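Local coordinates for protein putative S-adenosyl-L-methionine-dependent Methyltransferase (Methanococcus maripaludis, PDB 3DLC) that binds S-adenosylmethionine and probably transfers its methyl group to a substrate, with sterol 24-C-methyltransferase activity only tentatively assigned, at residues N35-F40 / G142-I146; D101-I105 / T129-I134; N177-V183 / L202-F207. All coordinates share one frame; numbering follows the deposited sequence. Where two conformers were deposited one is given.

Contacts 1 and 3 share one sheet, since strands 142-148 and 206-211 lie side by side in it, and E205 of contact 3 touches Y145 and N35 of contact 1. Contact 2 meets contact 1 through T144 and I146, which pack on helix 127-137 while Y145 turns to helix 28-40. All three are partly buried: I36 and Y145, then V102, I105, A130 and I134, then F207 lie inside, against exposed R39, N104 and Q180. Contact 1 is aromatic and aliphatic with one bridging water, contact 2 combines apolar packing with a carboxylate-to-backbone bond and the adenine-binding groups, and contact 3 is apolar, with no hydrogen bond between its two segments.

Contact 1 (N35-F40 / G142-I146); sequences NIINRF and GKTYI
The F40 ring is flanked on both faces by aliphatic carbons. K143 CB sits over the centre of one face, 4.0 Å from the F40 ring centroid and 9° off the normal, a CH-pi contact, while R39 CB of the same helix stands over the opposite face. At the ring edge, F40 CE2 comes to 3.9 Å from Y145 CD1, which lies near the F40 plane. The Y145 ring carries I36 on one face: I36 CG1 is 3.4 Å from Y145 CD2, offset toward the rim, and I36 CD1 follows at 3.7 Å from that same CD2. In the plane of the Y145 ring, at its edge, lies a water 2.8 Å from Y145 OH and 2.9 Å from N35 ND2. The water accepts from N35 ND2, which also hydrogen-bonds to G151 O; no direct hydrogen bond joins the two segments.

A chi1 of -58° puts K143 CG beside F40 CD1, at 3.8 Å, and the bend at chi2 keeps CD along the ring before the amine leaves for S212 OG. R39 reaches across more loosely, its CD near Y145 CE1 and its extended chain leading outward to long, weak ion pairs with E199 and E205.

The axes of helix segment 35-40 and strand segment 142-146 approach to 10.4 Å, and their N-to-C directions differ by 144°. Segment 35-40 therefore runs roughly, but obliquely, against strand segment 142-146. I36 also reaches L114 and V116 of strand 112-118, F40 reaches I210 of strand 206-211, and W208 stacks on Y145. T144 points away from this helix and meets I134 of helix 127-137, giving the layered helix-sheet-helix arrangement of a Rossmann-like methyltransferase.

Contact 2 (D101-I105 / T129-I134); sequences DVHNI and TAFREI. With SAM (S-adenosylmethionine), chain C.
E133 reaches from helix 127-137 into the 101-105 segment, which its CB, CG and OE1 meet in turn. Its CB is pressed against the backbone, 3.2 Å from V102 O, and also touches I105 CD1. E133 CG stands 3.6 Å from H103 O and about as far from V102 O. The chain then bends at chi2 (-69°), which brings OE1 to I105 N, just beyond the D101-N104 turn. There E133 OE1 accepts from I105 N at 2.8 Å, with an N-H...O angle of 151°, through its anti lone pair. The second oxygen, E133 OE2, makes a salt bridge with R136 NE, so both oxygens are engaged.

Alongside, the packing is apolar. V102 CG1 lies 3.9 Å from A130 CB, and V102 CG2 touches both A130 CB and I134 CD1. V102 CG1 also lies over one face of the H103 ring, toward its rim, while T129 CB approaches that ring at its edge. H103 NE2 donates to E125 O.

On the cofactor side, D101 OD1 closes an Asx turn by accepting from H103 N at 2.9 Å. The same OD1 accepts from H103 ND1 at 2.7 Å; both donors approach from one face of the carboxylate plane, the backbone N on the anti side and the ring N on the syn side. A third donor, N6 of S-adenosylmethionine, is 3.1 Å from D101 OD1, and V102 N donates to the adenine N1 over 3.2 Å. An acceptor facing N6 and a donor facing N1 match the hydrogen-bonding edge of adenine, and H103, itself lining the pocket, probably holds the D101 carboxylate in place with its two N-H bonds. Donation from both ring nitrogens is consistent with a doubly protonated imidazole beside that carboxylate.

Contact 3 (N177-V183 / L202-F207); sequences NISQENV and LGDEGF. Unlike the reference sequence in segment 202-207: G203 (reference Glu).
I178 and L202 mark the tight part of this contact, with I178 CG2 only 3.5 Å from L202 CD1. The F207 ring is met on one face and at one edge by the start of helix 180-193: N182 CB makes a CH-pi contact 4.0 Å from the F207 ring centroid, 23° off the normal, and V183 CG2 touches the ring edge in plane, 3.7 Å from F207 CE1. I178 CD1 lies 3.9 Å from F207 CB. With CG anti to the backbone N (chi1 164°), F207 directs its ring at the helix start. A nearly straight bond, N182 ND2 to N177 O at 2.9 Å, steadies N182. Cutting F207 back to an alanine would probably leave N182 CB and V183 CG2 without their aromatic partner and open a gap between helix and hairpin.

The outer side is looser. Exposed Q180 meets L202 through side-chain CG, 3.7 Å from L202 CD2, beside S179 C, and the D204-E205 turn bends away from the helix. S179 is the N-cap, its OG accepting from E181 N at 3.3 Å and also hydrogen-bonding to K176 O.

G203 (glutamate in the reference sequence) and G206 close the type I turn of a two-residue beta hairpin, and G206 has backbone angles that call for glycine. Strand 206-211, antiparallel to both 142-148 and 198-203, gives the 3-2-1-4-5-7-6 strand order characteristic of class I methyltransferases.

Contact 1 (N35-F40 / G142-I146)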
loop_
_atom_site.group_PDB
_atom_site.type_symbol
_atom_site.label_atom_id
_atom_site.label_comp_id
_atom_site.label_asym_id
_atom_site.label_seq_id
_atom_site.Cartn_x
_atom_site.Cartn_y
_atom_site.Cartn_z
ATOM N N ASN A 35 7.787 10.864 2.637
ATOM C CA ASN A 35 6.557 11.527 3.044
ATOM C C ASN A 35 6.006 10.884 4.323
ATOM O O ASN A 35 5.565 11.596 5.246
ATOM C CB ASN A 35 5.480 11.458 1.959
ATOM C CG ASN A 35 5.772 12.337 0.776
ATOM O OD1 ASN A 35 6.609 13.244 0.861
ATOM N ND2 ASN A 35 5.050 12.107 -0.322
ATOM N N ILE A 36 6.029 9.546 4.388
ATOM C CA ILE A 36 5.494 8.819 5.522
ATOM C C ILE A 36 6.341 9.084 6.773
ATOM O O ILE A 36 5.810 9.347 7.874
ATOM C CB ILE A 36 5.430 7.310 5.203
ATOM C CG1 ILE A 36 4.385 7.051 4.113
ATOM C CG2 ILE A 36 5.171 6.485 6.474
ATOM C CD1 ILE A 36 4.562 5.677 3.447
ATOM N N ILE A 37 7.646 9.013 6.623
ATOM C CA ILE A 37 8.562 9.295 7.739
ATOM C C ILE A 37 8.346 10.700 8.255
ATOM O O ILE A 37 8.273 10.931 9.470
ATOM C CB ILE A 37 10.026 9.018 7.308
ATOM C CG1 ILE A 37 10.217 7.510 7.127
ATOM C CG2 ILE A 37 11.013 9.638 8.322
ATOM C CD1 ILE A 37 11.473 7.106 6.404
ATOM N N ASN A 38 8.271 11.647 7.332
ATOM C CA ASN A 38 8.127 13.047 7.722
ATOM C C ASN A 38 6.783 13.316 8.367
ATOM O O ASN A 38 6.685 14.124 9.293
ATOM C CB ASN A 38 8.286 13.964 6.528
ATOM C CG ASN A 38 9.717 14.063 6.044
ATOM O OD1 ASN A 38 10.644 13.600 6.720
ATOM N ND2 ASN A 38 9.910 14.622 4.848
ATOM N N ARG A 39 5.733 12.649 7.895
ATOM C CA ARG A 39 4.413 12.947 8.391
ATOM C C ARG A 39 4.193 12.483 9.842
ATOM O O ARG A 39 3.584 13.189 10.624
ATOM C CB ARG A 39 3.385 12.373 7.425
ATOM C CG ARG A 39 2.041 12.960 7.631
ATOM C CD ARG A 39 1.040 12.561 6.554
ATOM N NE ARG A 39 -0.241 13.118 6.908
ATOM C CZ ARG A 39 -0.982 13.941 6.167
ATOM N NH1 ARG A 39 -0.743 14.193 4.885
ATOM N NH2 ARG A 39 -2.067 14.426 6.705
ATOM N N PHE A 40 4.593 11.225 10.149
ATOM C CA PHE A 40 4.324 10.655 11.431
ATOM C C PHE A 40 5.481 10.591 12.385
ATOM O O PHE A 40 5.256 10.441 13.575
ATOM C CB PHE A 40 3.738 9.259 11.264
ATOM C CG PHE A 40 2.588 9.181 10.295
ATOM C CD1 PHE A 40 1.420 9.876 10.512
ATOM C CD2 PHE A 40 2.696 8.439 9.149
ATOM C CE1 PHE A 40 0.379 9.801 9.624
ATOM C CE2 PHE A 40 1.661 8.360 8.246
ATOM C CZ PHE A 40 0.495 9.049 8.488
ATOM N N GLY A 142 -0.807 3.730 16.898
ATOM C CA GLY A 142 -0.325 3.476 15.550
ATOM C C GLY A 142 -1.010 4.321 14.498
ATOM O O GLY A 142 -2.092 4.858 14.727
ATOM N N LYS A 143 -0.402 4.344 13.308
ATOM C CA LYS A 143 -0.874 5.128 12.164
ATOM C C LYS A 143 -0.950 4.276 10.905
ATOM O O LYS A 143 -0.194 3.310 10.762
ATOM C CB LYS A 143 0.083 6.305 11.861
ATOM C CG LYS A 143 0.315 7.288 13.005
ATOM C CD LYS A 143 -0.876 8.159 13.251
ATOM C CE LYS A 143 -0.607 9.168 14.354
ATOM N NZ LYS A 143 -1.741 10.057 14.564
ATOM N N THR A 144 -1.834 4.667 9.990
ATOM C CA THR A 144 -1.882 4.066 8.661
ATOM C C THR A 144 -1.633 5.115 7.580
ATOM O O THR A 144 -1.791 6.309 7.787
ATOM C CB THR A 144 -3.217 3.338 8.345
ATOM O OG1 THR A 144 -4.266 4.270 8.036
ATOM C CG2 THR A 144 -3.678 2.473 9.484
ATOM N N TYR A 145 -1.281 4.621 6.391
ATOM C CA TYR A 145 -1.103 5.461 5.195
ATOM C C TYR A 145 -1.415 4.527 4.031
ATOM O O TYR A 145 -0.546 3.862 3.481
ATOM C CB TYR A 145 0.308 6.005 5.162
ATOM C CG TYR A 145 0.543 7.160 4.207
ATOM C CD1 TYR A 145 0.251 8.466 4.565
ATOM C CD2 TYR A 145 1.141 6.961 2.976
ATOM C CE1 TYR A 145 0.539 9.519 3.744
ATOM C CE2 TYR A 145 1.436 8.020 2.151
ATOM C CZ TYR A 145 1.133 9.300 2.534
ATOM O OH TYR A 145 1.460 10.326 1.682
ATOM N N ILE A 146 -2.709 4.472 3.706
ATOM C CA ILE A 146 -3.271 3.454 2.784
ATOM C C ILE A 146 -3.971 4.141 1.640
ATOM O O ILE A 146 -4.929 4.899 1.831
ATOM C CB ILE A 146 -4.262 2.545 3.555
ATOM C CG1 ILE A 146 -3.505 1.746 4.627
ATOM C CG2 ILE A 146 -5.058 1.670 2.600
ATOM C CD1 ILE A 146 -4.395 1.118 5.659
HETATM O O HOH W 1 2.833 10.215 -0.720
#

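Contact 2 (D101-I105 / T129-I134)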
loop_
_atom_site.group_PDB
_atom_site.type_symbol
_atom_site.label_atom_id
_atom_site.label_comp_id
_atom_site.label_asym_id
_atom_site.label_seq_id
_atom_site.Cartn_x
_atom_site.Cartn_y
_atom_site.Cartn_z
ATOM N N ASP A 101 -3.903 -12.375 2.878
ATOM C CA ASP A 101 -4.956 -11.490 2.394
ATOM C C ASP A 101 -5.351 -10.486 3.461
ATOM O O ASP A 101 -5.442 -10.816 4.660
ATOM C CB ASP A 101 -6.175 -12.395 2.047
ATOM C CG ASP A 101 -7.204 -11.753 1.180
ATOM O OD1 ASP A 101 -7.678 -10.646 1.489
ATOM O OD2 ASP A 101 -7.551 -12.365 0.139
ATOM N N VAL A 102 -5.588 -9.252 3.030
ATOM C CA VAL A 102 -6.013 -8.174 3.915
ATOM C C VAL A 102 -7.304 -8.534 4.678
ATOM O O VAL A 102 -7.579 -7.986 5.735
ATOM C CB VAL A 102 -6.182 -6.847 3.127
ATOM C CG1 VAL A 102 -7.360 -6.892 2.159
ATOM C CG2 VAL A 102 -6.277 -5.669 4.102
ATOM N N HIS A 103 -8.089 -9.458 4.131
ATOM C CA HIS A 103 -9.344 -9.828 4.784
ATOM C C HIS A 103 -9.161 -10.847 5.889
ATOM O O HIS A 103 -10.130 -11.181 6.577
ATOM C CB HIS A 103 -10.361 -10.373 3.788
ATOM C CG HIS A 103 -10.723 -9.401 2.720
ATOM N ND1 HIS A 103 -10.050 -9.351 1.524
ATOM C CD2 HIS A 103 -11.620 -8.387 2.693
ATOM C CE1 HIS A 103 -10.572 -8.385 0.781
ATOM N NE2 HIS A 103 -11.520 -7.783 1.467
ATOM N N ASN A 104 -7.945 -11.347 6.075
ATOM C CA ASN A 104 -7.676 -12.330 7.119
ATOM C C ASN A 104 -6.173 -12.325 7.369
ATOM O O ASN A 104 -5.435 -13.214 6.975
ATOM C CB ASN A 104 -8.196 -13.691 6.673
ATOM C CG ASN A 104 -8.012 -14.719 7.726
ATOM O OD1 ASN A 104 -8.329 -14.457 8.872
ATOM N ND2 ASN A 104 -7.538 -15.916 7.356
ATOM N N ILE A 105 -5.731 -11.261 8.010
ATOM C CA ILE A 105 -4.297 -10.997 8.114
ATOM C C ILE A 105 -3.647 -11.903 9.145
ATOM O O ILE A 105 -4.089 -11.927 10.294
ATOM C CB ILE A 105 -4.031 -9.521 8.484
ATOM C CG1 ILE A 105 -4.695 -8.582 7.477
ATOM C CG2 ILE A 105 -2.501 -9.272 8.570
ATOM C CD1 ILE A 105 -4.589 -7.068 7.834
ATOM N N THR A 129 -14.596 -5.475 5.893
ATOM C CA THR A 129 -13.830 -6.516 6.540
ATOM C C THR A 129 -12.337 -6.195 6.511
ATOM O O THR A 129 -11.622 -6.393 7.505
ATOM C CB THR A 129 -14.112 -7.879 5.898
ATOM O OG1 THR A 129 -15.488 -8.188 6.112
ATOM C CG2 THR A 129 -13.213 -8.990 6.448
ATOM N N ALA A 130 -11.862 -5.705 5.378
ATOM C CA ALA A 130 -10.441 -5.357 5.242
ATOM C C ALA A 130 -10.045 -4.314 6.292
ATOM O O ALA A 130 -9.033 -4.453 6.951
ATOM C CB ALA A 130 -10.156 -4.830 3.848
ATOM N N PHE A 131 -10.845 -3.255 6.432
ATOM C CA PHE A 131 -10.519 -2.216 7.402
ATOM C C PHE A 131 -10.682 -2.629 8.849
ATOM O O PHE A 131 -9.954 -2.162 9.699
ATOM C CB PHE A 131 -11.189 -0.888 7.049
ATOM C CG PHE A 131 -10.402 -0.138 5.993
ATOM C CD1 PHE A 131 -9.308 0.641 6.346
ATOM C CD2 PHE A 131 -10.670 -0.317 4.645
ATOM C CE1 PHE A 131 -8.547 1.253 5.376
ATOM C CE2 PHE A 131 -9.902 0.297 3.677
ATOM C CZ PHE A 131 -8.841 1.074 4.047
ATOM N N ARG A 132 -11.587 -3.551 9.141
ATOM C CA ARG A 132 -11.637 -4.140 10.485
ATOM C C ARG A 132 -10.359 -4.904 10.789
ATOM O O ARG A 132 -9.844 -4.847 11.909
ATOM C CB ARG A 132 -12.876 -5.018 10.658
ATOM C CG ARG A 132 -14.150 -4.182 10.858
ATOM C CD ARG A 132 -15.361 -5.086 11.141
ATOM N NE ARG A 132 -16.461 -4.326 11.706
ATOM C CZ ARG A 132 -17.348 -3.665 11.009
ATOM N NH1 ARG A 132 -17.423 -3.783 9.706
ATOM N NH2 ARG A 132 -18.211 -2.874 11.638
ATOM N N GLU A 133 -9.847 -5.632 9.795
ATOM C CA GLU A 133 -8.576 -6.359 10.000
ATOM C C GLU A 133 -7.396 -5.405 10.201
ATOM O O GLU A 133 -6.529 -5.611 11.045
ATOM C CB GLU A 133 -8.309 -7.317 8.822
ATOM C CG GLU A 133 -9.058 -8.608 8.933
ATOM C CD GLU A 133 -8.492 -9.432 10.076
ATOM O OE1 GLU A 133 -7.421 -10.068 9.899
ATOM O OE2 GLU A 133 -9.081 -9.409 11.173
ATOM N N ILE A 134 -7.343 -4.360 9.378
ATOM C CA ILE A 134 -6.315 -3.338 9.499
ATOM C C ILE A 134 -6.354 -2.737 10.895
ATOM O O ILE A 134 -5.329 -2.566 11.556
ATOM C CB ILE A 134 -6.490 -2.283 8.401
ATOM C CG1 ILE A 134 -6.090 -2.919 7.061
ATOM C CG2 ILE A 134 -5.685 -1.013 8.677
ATOM C CD1 ILE A 134 -6.574 -2.156 5.818
HETATM N N SAM C . 2.350 -1.858 -3.527
HETATM C CA SAM C . 3.047 -2.179 -4.800
HETATM C C SAM C . 3.523 -0.914 -5.459
HETATM O O SAM C . 3.019 0.160 -5.120
HETATM O OXT SAM C . 4.359 -1.001 -6.350
HETATM C CB SAM C . 2.149 -2.999 -5.706
HETATM C CG SAM C . 0.897 -2.327 -6.170
HETATM S SD SAM C . -0.033 -3.458 -7.223
HETATM C CE SAM C . -0.799 -2.192 -8.197
HETATM C "C5'" SAM C . -1.416 -4.066 -6.121
HETATM C "C4'" SAM C . -1.135 -5.285 -5.191
HETATM O "O4'" SAM C . -2.127 -5.595 -4.158
HETATM C "C3'" SAM C . -0.812 -6.596 -5.951
HETATM O "O3'" SAM C . 0.482 -6.993 -5.612
HETATM C "C2'" SAM C . -1.878 -7.565 -5.436
HETATM O "O2'" SAM C . -1.553 -8.937 -5.451
HETATM C "C1'" SAM C . -2.174 -7.011 -4.032
HETATM N N9 SAM C . -3.508 -7.357 -3.516
HETATM C C8 SAM C . -4.711 -7.123 -4.139
HETATM N N7 SAM C . -5.741 -7.493 -3.340
HETATM C C5 SAM C . -5.183 -7.995 -2.194
HETATM C C6 SAM C . -5.726 -8.557 -1.036
HETATM N N6 SAM C . -7.038 -8.784 -0.842
HETATM N N1 SAM C . -4.863 -8.904 -0.056
HETATM C C2 SAM C . -3.504 -8.757 -0.211
HETATM N N3 SAM C . -2.925 -8.274 -1.347
HETATM C C4 SAM C . -3.787 -7.892 -2.287
#

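Contact 3 (N177-V183 / L202-F207)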
loop_
_atom_site.group_PDB
_atom_site.type_symbol
_atom_site.label_atom_id
_atom_site.label_comp_id
_atom_site.label_asym_id
_atom_site.label_seq_id
_atom_site.Cartn_x
_atom_site.Cartn_y
_atom_site.Cartn_z
ATOM N N ASN A 177 -9.591 6.526 -9.097
ATOM C CA ASN A 177 -8.898 6.141 -7.872
ATOM C C ASN A 177 -8.520 7.338 -6.987
ATOM O O ASN A 177 -8.810 7.362 -5.793
ATOM C CB ASN A 177 -7.625 5.351 -8.189
ATOM C CG ASN A 177 -7.907 3.970 -8.747
ATOM O OD1 ASN A 177 -9.000 3.443 -8.609
ATOM N ND2 ASN A 177 -6.912 3.390 -9.376
ATOM N N ILE A 178 -7.889 8.328 -7.601
ATOM C CA ILE A 178 -7.336 9.454 -6.849
ATOM C C ILE A 178 -8.318 10.608 -6.943
ATOM O O ILE A 178 -8.088 11.596 -7.623
ATOM C CB ILE A 178 -5.934 9.833 -7.371
ATOM C CG1 ILE A 178 -5.030 8.607 -7.536
ATOM C CG2 ILE A 178 -5.279 10.877 -6.446
ATOM C CD1 ILE A 178 -4.808 7.805 -6.266
ATOM N N SER A 179 -9.459 10.457 -6.275
ATOM C CA SER A 179 -10.470 11.474 -6.282
ATOM C C SER A 179 -11.390 11.422 -5.086
ATOM O O SER A 179 -11.301 10.534 -4.230
ATOM C CB SER A 179 -11.344 11.358 -7.523
ATOM O OG SER A 179 -12.209 10.270 -7.406
ATOM N N GLN A 180 -12.315 12.395 -5.053
ATOM C CA GLN A 180 -13.228 12.508 -3.925
ATOM C C GLN A 180 -14.230 11.382 -3.865
ATOM O O GLN A 180 -14.875 11.189 -2.844
ATOM C CB GLN A 180 -13.863 13.887 -3.844
ATOM C CG GLN A 180 -12.837 14.903 -3.394
ATOM C CD GLN A 180 -13.514 16.177 -2.974
ATOM O OE1 GLN A 180 -14.328 16.160 -2.030
ATOM N NE2 GLN A 180 -13.235 17.284 -3.677
ATOM N N GLU A 181 -14.373 10.637 -4.957
ATOM C CA GLU A 181 -15.260 9.465 -4.914
ATOM C C GLU A 181 -14.782 8.507 -3.836
ATOM O O GLU A 181 -15.578 7.948 -3.077
ATOM C CB GLU A 181 -15.290 8.756 -6.248
ATOM N N ASN A 182 -13.485 8.299 -3.769
ATOM C CA ASN A 182 -12.870 7.429 -2.788
ATOM C C ASN A 182 -12.779 8.067 -1.437
ATOM O O ASN A 182 -12.813 7.328 -0.431
ATOM C CB ASN A 182 -11.553 6.845 -3.278
ATOM C CG ASN A 182 -11.792 5.697 -4.194
ATOM O OD1 ASN A 182 -12.743 4.914 -3.982
ATOM N ND2 ASN A 182 -10.985 5.579 -5.213
ATOM N N VAL A 183 -12.663 9.395 -1.390
ATOM C CA VAL A 183 -12.680 10.029 -0.087
ATOM C C VAL A 183 -14.036 9.715 0.556
ATOM O O VAL A 183 -14.087 9.281 1.731
ATOM C CB VAL A 183 -12.414 11.516 -0.171
ATOM C CG1 VAL A 183 -12.535 12.140 1.196
ATOM C CG2 VAL A 183 -11.010 11.776 -0.766
ATOM N N LEU A 202 -6.396 13.985 0.110
ATOM C CA LEU A 202 -6.279 13.967 -1.331
ATOM C C LEU A 202 -5.528 15.214 -1.740
ATOM O O LEU A 202 -5.951 16.315 -1.460
ATOM C CB LEU A 202 -7.663 13.899 -1.971
ATOM C CG LEU A 202 -7.740 13.987 -3.466
ATOM C CD1 LEU A 202 -7.088 12.810 -4.135
ATOM C CD2 LEU A 202 -9.222 14.131 -3.880
ATOM N N GLY A 203 -4.405 15.016 -2.406
ATOM C CA GLY A 203 -3.604 16.121 -2.864
ATOM C C GLY A 203 -2.546 15.679 -3.831
ATOM O O GLY A 203 -2.626 14.602 -4.407
ATOM N N ASP A 204 -1.533 16.504 -3.988
ATOM C CA ASP A 204 -0.514 16.217 -5.001
ATOM C C ASP A 204 0.266 14.946 -4.720
ATOM O O ASP A 204 0.871 14.398 -5.630
ATOM C CB ASP A 204 0.416 17.417 -5.199
ATOM C CG ASP A 204 -0.285 18.602 -5.897
ATOM O OD1 ASP A 204 -1.327 18.433 -6.560
ATOM O OD2 ASP A 204 0.240 19.714 -5.833
ATOM N N GLU A 205 0.252 14.473 -3.497
ATOM C CA GLU A 205 1.002 13.275 -3.166
ATOM C C GLU A 205 0.187 12.018 -3.335
ATOM O O GLU A 205 0.693 10.901 -3.263
ATOM C CB GLU A 205 1.507 13.338 -1.736
ATOM C CG GLU A 205 0.408 13.267 -0.688
ATOM C CD GLU A 205 -0.101 14.607 -0.176
ATOM O OE1 GLU A 205 -0.399 15.591 -0.945
ATOM O OE2 GLU A 205 -0.233 14.662 1.064
ATOM N N GLY A 206 -1.091 12.225 -3.569
ATOM C CA GLY A 206 -2.041 11.127 -3.819
ATOM C C GLY A 206 -3.264 11.144 -2.914
ATOM O O GLY A 206 -3.629 12.190 -2.356
ATOM N N PHE A 207 -3.879 9.969 -2.806
ATOM C CA PHE A 207 -5.076 9.706 -1.980
ATOM C C PHE A 207 -4.616 8.768 -0.872
ATOM O O PHE A 207 -4.100 7.690 -1.168
ATOM C CB PHE A 207 -6.147 9.015 -2.820
ATOM C CG PHE A 207 -7.234 8.369 -1.983
ATOM C CD1 PHE A 207 -8.244 9.119 -1.410
ATOM C CD2 PHE A 207 -7.222 7.032 -1.718
ATOM C CE1 PHE A 207 -9.200 8.513 -0.621
ATOM C CE2 PHE A 207 -8.204 6.428 -0.925
ATOM C CZ PHE A 207 -9.170 7.172 -0.396
#